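Local atomic coordinates of uracil-DNA glycosylase (Epstein-Barr virus, PDB entry 6LYJ), a protein that belongs to the uracil-DNA glycosylase superfamily and is built as an alpha/beta fold around a four-stranded parallel beta-sheet. Residues 185-191 with 206-212; 62-66 with 152-156. One frame throughout, in Å; residues are numbered along the deposited sequence.

Contact 1: 185-191 with 206-212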
loop_
_atom_site.group_PDB
_atom_site.type_symbol
_atom_site.label_atom_id
_atom_site.label_comp_id
_atom_site.label_asym_id
_atom_site.label_seq_id
_atom_site.Cartn_x
_atom_site.Cartn_y
_atom_site.Cartn_z
ATOM N N CYS A 185 -12.488 -18.149 1.765
ATOM C CA CYS A 185 -11.302 -17.310 1.692
ATOM C C CYS A 185 -11.543 -16.044 2.502
ATOM O O CYS A 185 -12.682 -15.602 2.654
ATOM C CB CYS A 185 -10.964 -16.975 0.235
ATOM S SG CYS A 185 -9.373 -16.173 -0.008
ATOM N N VAL A 186 -10.457 -15.477 3.038
ATOM C CA VAL A 186 -10.490 -14.192 3.734
ATOM C C VAL A 186 -9.926 -13.118 2.814
ATOM O O VAL A 186 -8.913 -13.333 2.136
ATOM C CB VAL A 186 -9.701 -14.246 5.059
ATOM C CG1 VAL A 186 -9.765 -12.899 5.778
ATOM C CG2 VAL A 186 -10.218 -15.363 5.956
ATOM N N PHE A 187 -10.590 -11.962 2.778
ATOM C CA PHE A 187 -10.153 -10.804 2.003
ATOM C C PHE A 187 -9.986 -9.620 2.948
ATOM O O PHE A 187 -10.940 -9.230 3.630
ATOM C CB PHE A 187 -11.155 -10.460 0.894
ATOM C CG PHE A 187 -11.295 -11.529 -0.158
ATOM C CD1 PHE A 187 -12.036 -12.676 0.090
ATOM C CD2 PHE A 187 -10.683 -11.387 -1.392
ATOM C CE1 PHE A 187 -12.165 -13.661 -0.876
ATOM C CE2 PHE A 187 -10.806 -12.368 -2.361
ATOM C CZ PHE A 187 -11.549 -13.504 -2.103
ATOM N N MET A 188 -8.777 -9.060 2.999
ATOM C CA MET A 188 -8.465 -7.930 3.873
ATOM C C MET A 188 -8.325 -6.679 3.011
ATOM O O MET A 188 -7.369 -6.554 2.239
ATOM C CB MET A 188 -7.192 -8.188 4.679
ATOM C CG MET A 188 -7.225 -9.439 5.559
ATOM S SD MET A 188 -5.692 -9.626 6.491
ATOM C CE MET A 188 -6.010 -11.118 7.433
ATOM N N LEU A 189 -9.273 -5.755 3.155
ATOM C CA LEU A 189 -9.338 -4.530 2.362
ATOM C C LEU A 189 -9.093 -3.336 3.280
ATOM O O LEU A 189 -9.961 -2.979 4.083
ATOM C CB LEU A 189 -10.693 -4.424 1.661
ATOM C CG LEU A 189 -11.142 -5.702 0.939
ATOM C CD1 LEU A 189 -12.497 -5.534 0.265
ATOM C CD2 LEU A 189 -10.098 -6.113 -0.079
ATOM N N TRP A 190 -7.917 -2.718 3.156
ATOM C CA TRP A 190 -7.499 -1.620 4.027
ATOM C C TRP A 190 -7.512 -0.309 3.249
ATOM O O TRP A 190 -6.783 -0.164 2.264
ATOM C CB TRP A 190 -6.101 -1.880 4.585
ATOM C CG TRP A 190 -5.970 -3.179 5.316
ATOM C CD1 TRP A 190 -6.915 -3.780 6.093
ATOM C CD2 TRP A 190 -4.828 -4.042 5.333
ATOM N NE1 TRP A 190 -6.432 -4.962 6.598
ATOM C CE2 TRP A 190 -5.153 -5.147 6.147
ATOM C CE3 TRP A 190 -3.563 -3.989 4.740
ATOM C CZ2 TRP A 190 -4.256 -6.191 6.385
ATOM C CZ3 TRP A 190 -2.674 -5.028 4.977
ATOM C CH2 TRP A 190 -3.026 -6.112 5.795
ATOM N N GLY A 191 -8.312 0.651 3.708
ATOM C CA GLY A 191 -8.410 1.938 3.051
ATOM C C GLY A 191 -9.485 1.972 1.975
ATOM O O GLY A 191 -10.110 0.966 1.633
ATOM N N HIS A 206 -17.367 -15.726 1.654
ATOM C CA HIS A 206 -16.054 -15.321 2.122
ATOM C C HIS A 206 -16.164 -14.271 3.218
ATOM O O HIS A 206 -17.149 -13.529 3.304
ATOM C CB HIS A 206 -15.212 -14.792 0.957
ATOM C CG HIS A 206 -15.117 -15.748 -0.190
ATOM N ND1 HIS A 206 -14.631 -17.031 -0.049
ATOM C CD2 HIS A 206 -15.461 -15.617 -1.493
ATOM C CE1 HIS A 206 -14.671 -17.645 -1.217
ATOM N NE2 HIS A 206 -15.171 -16.810 -2.111
ATOM N N LEU A 207 -15.135 -14.221 4.056
ATOM C CA LEU A 207 -15.029 -13.214 5.100
ATOM C C LEU A 207 -14.334 -11.992 4.513
ATOM O O LEU A 207 -13.176 -12.074 4.089
ATOM C CB LEU A 207 -14.254 -13.752 6.299
ATOM C CG LEU A 207 -14.021 -12.767 7.441
ATOM C CD1 LEU A 207 -15.357 -12.254 7.959
ATOM C CD2 LEU A 207 -13.214 -13.411 8.559
ATOM N N VAL A 208 -15.035 -10.867 4.484
ATOM C CA VAL A 208 -14.477 -9.624 3.968
ATOM C C VAL A 208 -14.210 -8.714 5.157
ATOM O O VAL A 208 -15.144 -8.243 5.817
ATOM C CB VAL A 208 -15.414 -8.966 2.947
ATOM C CG1 VAL A 208 -14.810 -7.664 2.432
ATOM C CG2 VAL A 208 -15.695 -9.933 1.804
ATOM N N LEU A 209 -12.932 -8.486 5.444
ATOM C CA LEU A 209 -12.503 -7.647 6.553
ATOM C C LEU A 209 -12.066 -6.291 6.016
ATOM O O LEU A 209 -11.241 -6.218 5.099
ATOM C CB LEU A 209 -11.357 -8.308 7.323
ATOM C CG LEU A 209 -11.634 -9.708 7.881
ATOM C CD1 LEU A 209 -10.358 -10.347 8.407
ATOM C CD2 LEU A 209 -12.683 -9.630 8.983
ATOM N N THR A 210 -12.621 -5.225 6.584
ATOM C CA THR A 210 -12.314 -3.872 6.149
ATOM C C THR A 210 -11.879 -3.034 7.339
ATOM O O THR A 210 -12.291 -3.276 8.478
ATOM C CB THR A 210 -13.517 -3.198 5.472
ATOM O OG1 THR A 210 -14.564 -3.025 6.432
ATOM C CG2 THR A 210 -14.031 -4.041 4.313
ATOM N N SER A 211 -11.039 -2.044 7.060
ATOM C CA SER A 211 -10.620 -1.061 8.053
ATOM C C SER A 211 -9.939 0.081 7.313
ATOM O O SER A 211 -9.761 0.041 6.091
ATOM C CB SER A 211 -9.688 -1.671 9.103
ATOM O OG SER A 211 -8.379 -1.841 8.590
ATOM N N GLN A 212 -9.549 1.101 8.072
ATOM C CA GLN A 212 -8.699 2.142 7.522
ATOM C C GLN A 212 -7.339 1.570 7.133
ATOM O O GLN A 212 -6.946 0.480 7.557
ATOM C CB GLN A 212 -8.522 3.281 8.522
ATOM C CG GLN A 212 -9.729 4.185 8.623
ATOM C CD GLN A 212 -9.474 5.379 9.510
ATOM O OE1 GLN A 212 -8.680 5.311 10.446
ATOM N NE2 GLN A 212 -10.139 6.487 9.215
#
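Over one face of the His-206 imidazole stands CE1 of Phe-187, 3.7 Å from His-206 CG, while Cys-185 N lies at the imidazole edge, 3.0 Å from ND1. His-206 CG and Leu-207 O sit at the edge of the phenyl ring, and the two ring planes meet obliquely at 58°. With CG beside its own backbone N (chi1 -64°), the phenyl leans back toward His-206, whose NE2 is hydrogen-bonded to Ser-179 O. The Trp-190 indole, edge-to-face with Phe-230, approaches Ser-211 obliquely, CD1 lying 3.5 Å from OG. Ser-211 OG donates a hydrogen bond to Gln-212 O and is also hydrogen-bonded to Asn-233 ND2; Trp-190 NE1 is hydrogen-bonded to His-235 ND1.

Strands 186-190 and 207-211 run parallel, 17° between their directions, joined through helix 191-195 in a beta-alpha-beta crossover. Strand 207-211 is an outermost strand of the sheet within this chain. Leu-189 N meets Leu-209 O at 2.8 Å in a nearly straight bond, whereas Ser-211 N to Leu-189 O is weak. Val-186 CG1 touches Leu-209 CD1 at 3.7 Å, where both residues also touch helix 235-245; on the face carrying Phe-187, Leu-189 CD1 reaches Val-208 CG1 at 3.8 Å.

Contact 2: 62-66 with 152-156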
loop_
_atom_site.group_PDB
_atom_site.type_symbol
_atom_site.label_atom_id
_atom_site.label_comp_id
_atom_site.label_asym_id
_atom_site.label_seq_id
_atom_site.Cartn_x
_atom_site.Cartn_y
_atom_site.Cartn_z
ATOM N N ALA A 62 11.945 4.135 -19.769
ATOM C CA ALA A 62 12.133 4.552 -18.386
ATOM C C ALA A 62 12.285 3.316 -17.513
ATOM O O ALA A 62 12.010 2.190 -17.935
ATOM C CB ALA A 62 10.969 5.421 -17.901
ATOM N N THR A 63 12.718 3.549 -16.274
ATOM C CA THR A 63 12.829 2.478 -15.293
ATOM C C THR A 63 11.448 2.097 -14.782
ATOM O O THR A 63 10.683 2.957 -14.333
ATOM C CB THR A 63 13.714 2.908 -14.122
ATOM O OG1 THR A 63 14.945 3.450 -14.616
ATOM C CG2 THR A 63 14.011 1.718 -13.221
ATOM N N VAL A 64 11.139 0.803 -14.837
ATOM C CA VAL A 64 9.852 0.269 -14.411
ATOM C C VAL A 64 10.094 -0.794 -13.348
ATOM O O VAL A 64 10.975 -1.648 -13.501
ATOM C CB VAL A 64 9.066 -0.314 -15.606
ATOM C CG1 VAL A 64 7.769 -0.965 -15.137
ATOM C CG2 VAL A 64 8.784 0.774 -16.639
ATOM N N TYR A 65 9.306 -0.743 -12.272
ATOM C CA TYR A 65 9.402 -1.690 -11.175
ATOM C C TYR A 65 8.113 -2.494 -11.043
ATOM O O TYR A 65 7.025 -1.963 -11.286
ATOM C CB TYR A 65 9.682 -0.981 -9.837
ATOM C CG TYR A 65 10.976 -0.203 -9.784
ATOM C CD1 TYR A 65 12.194 -0.822 -10.035
ATOM C CD2 TYR A 65 10.980 1.150 -9.472
ATOM C CE1 TYR A 65 13.385 -0.114 -9.975
ATOM C CE2 TYR A 65 12.160 1.867 -9.413
ATOM C CZ TYR A 65 13.361 1.229 -9.665
ATOM O OH TYR A 65 14.538 1.941 -9.612
ATOM N N PRO A 66 8.202 -3.783 -10.686
ATOM C CA PRO A 66 9.482 -4.494 -10.607
ATOM C C PRO A 66 9.929 -4.938 -11.999
ATOM O O PRO A 66 9.330 -4.504 -12.990
ATOM C CB PRO A 66 9.169 -5.688 -9.706
ATOM C CG PRO A 66 7.710 -5.914 -9.860
ATOM C CD PRO A 66 7.073 -4.599 -10.206
ATOM N N LEU A 152 0.232 -3.683 -11.078
ATOM C CA LEU A 152 1.361 -4.598 -10.948
ATOM C C LEU A 152 2.698 -3.990 -11.359
ATOM O O LEU A 152 3.739 -4.603 -11.094
ATOM C CB LEU A 152 1.110 -5.879 -11.759
ATOM C CG LEU A 152 -0.032 -6.757 -11.237
ATOM C CD1 LEU A 152 -0.236 -7.994 -12.105
ATOM C CD2 LEU A 152 0.203 -7.149 -9.788
ATOM N N THR A 153 2.706 -2.814 -11.986
ATOM C CA THR A 153 3.951 -2.147 -12.340
ATOM C C THR A 153 3.853 -0.668 -11.988
ATOM O O THR A 153 2.768 -0.141 -11.728
ATOM C CB THR A 153 4.291 -2.330 -13.833
ATOM O OG1 THR A 153 3.185 -1.901 -14.635
ATOM C CG2 THR A 153 4.606 -3.795 -14.143
ATOM N N VAL A 154 5.007 -0.003 -11.966
ATOM C CA VAL A 154 5.065 1.432 -11.705
ATOM C C VAL A 154 6.369 1.973 -12.283
ATOM O O VAL A 154 7.405 1.303 -12.245
ATOM C CB VAL A 154 4.932 1.731 -10.192
ATOM C CG1 VAL A 154 6.123 1.173 -9.412
ATOM C CG2 VAL A 154 4.758 3.224 -9.947
ATOM N N GLN A 155 6.313 3.187 -12.826
ATOM C CA GLN A 155 7.527 3.867 -13.258
ATOM C C GLN A 155 8.267 4.423 -12.045
ATOM O O GLN A 155 7.648 4.908 -11.093
ATOM C CB GLN A 155 7.204 4.990 -14.246
ATOM C CG GLN A 155 8.444 5.658 -14.839
ATOM C CD GLN A 155 8.121 6.815 -15.771
ATOM O OE1 GLN A 155 7.123 6.792 -16.493
ATOM N NE2 GLN A 155 8.975 7.831 -15.764
ATOM N N LYS A 156 9.595 4.316 -12.075
ATOM C CA LYS A 156 10.439 4.806 -10.991
ATOM C C LYS A 156 10.066 6.226 -10.579
ATOM O O LYS A 156 9.966 7.125 -11.415
ATOM C CB LYS A 156 11.905 4.757 -11.420
ATOM C CG LYS A 156 12.853 5.514 -10.505
ATOM C CD LYS A 156 14.264 5.504 -11.063
ATOM C CE LYS A 156 15.187 6.410 -10.261
ATOM N NZ LYS A 156 16.498 6.599 -10.943
#
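Ala-62 CB rests against the carboxamide of Gln-155, 3.8 Å from NE2; the glutamine reaches it with an extended chain, CG anti to the backbone N (chi1 -175°). At Thr-63 the carbonyl O accepts the Lys-156 N-H at 2.9 Å, a nearly straight bond (174° at the hydrogen) whose donor is tilted from the carbonyl plane. The Thr-63 side chain crosses that of Lys-156, CB to CB 3.7 Å. Val-64 faces Gln-155 in an antiparallel non-hydrogen-bonded pair, and its CG1 lies 4.0 Å from Thr-153 CB. Tyr-65 and Val-154 form the hydrogen-bonded pair: Tyr-65 N to Val-154 O is 2.8 Å, and the return bond from Val-154 N to Tyr-65 O is more bent, 140° at the hydrogen. The tyrosine and Lys-156 side chains run side by side in the same direction, Tyr-65 CE2 3.5 Å from Lys-156 CB, so aliphatic carbons line the ring obliquely. Pro-66 follows a cis peptide bond and sets CD 3.5 Å from Leu-152 O. The two-stranded antiparallel ribbon, 64-65 with 154-155, lies against helix 42-59 through Val-64 and the adjoining Thr-153, whose OG1 is hydrogen-bonded to His-162 ND1 and Trp-167 NE1; Leu-152 packs on helix 167-181.

How the contacts relate
Contact 1 is buried, 11 of its 14 touching residues being so, whereas contact 2 is only partly buried, with Thr-63 and Lys-156 exposed. Their centres lie 27 Å apart on opposite sides of the chain's centre, and the nearest atoms stay about 14 Å apart. They share no strand: one joins neighbours in the main parallel sheet, the other makes a separate antiparallel pair from pieces 86 residues apart in sequence. Contact 1 buries 608 Å² summed over both segments, against 425 Å² in contact 2. The longer pairing of contact 1 has five bridges and branched aliphatic packing on both faces; contact 2, with two bridges, relies more on the aliphatic stems of polar side chains.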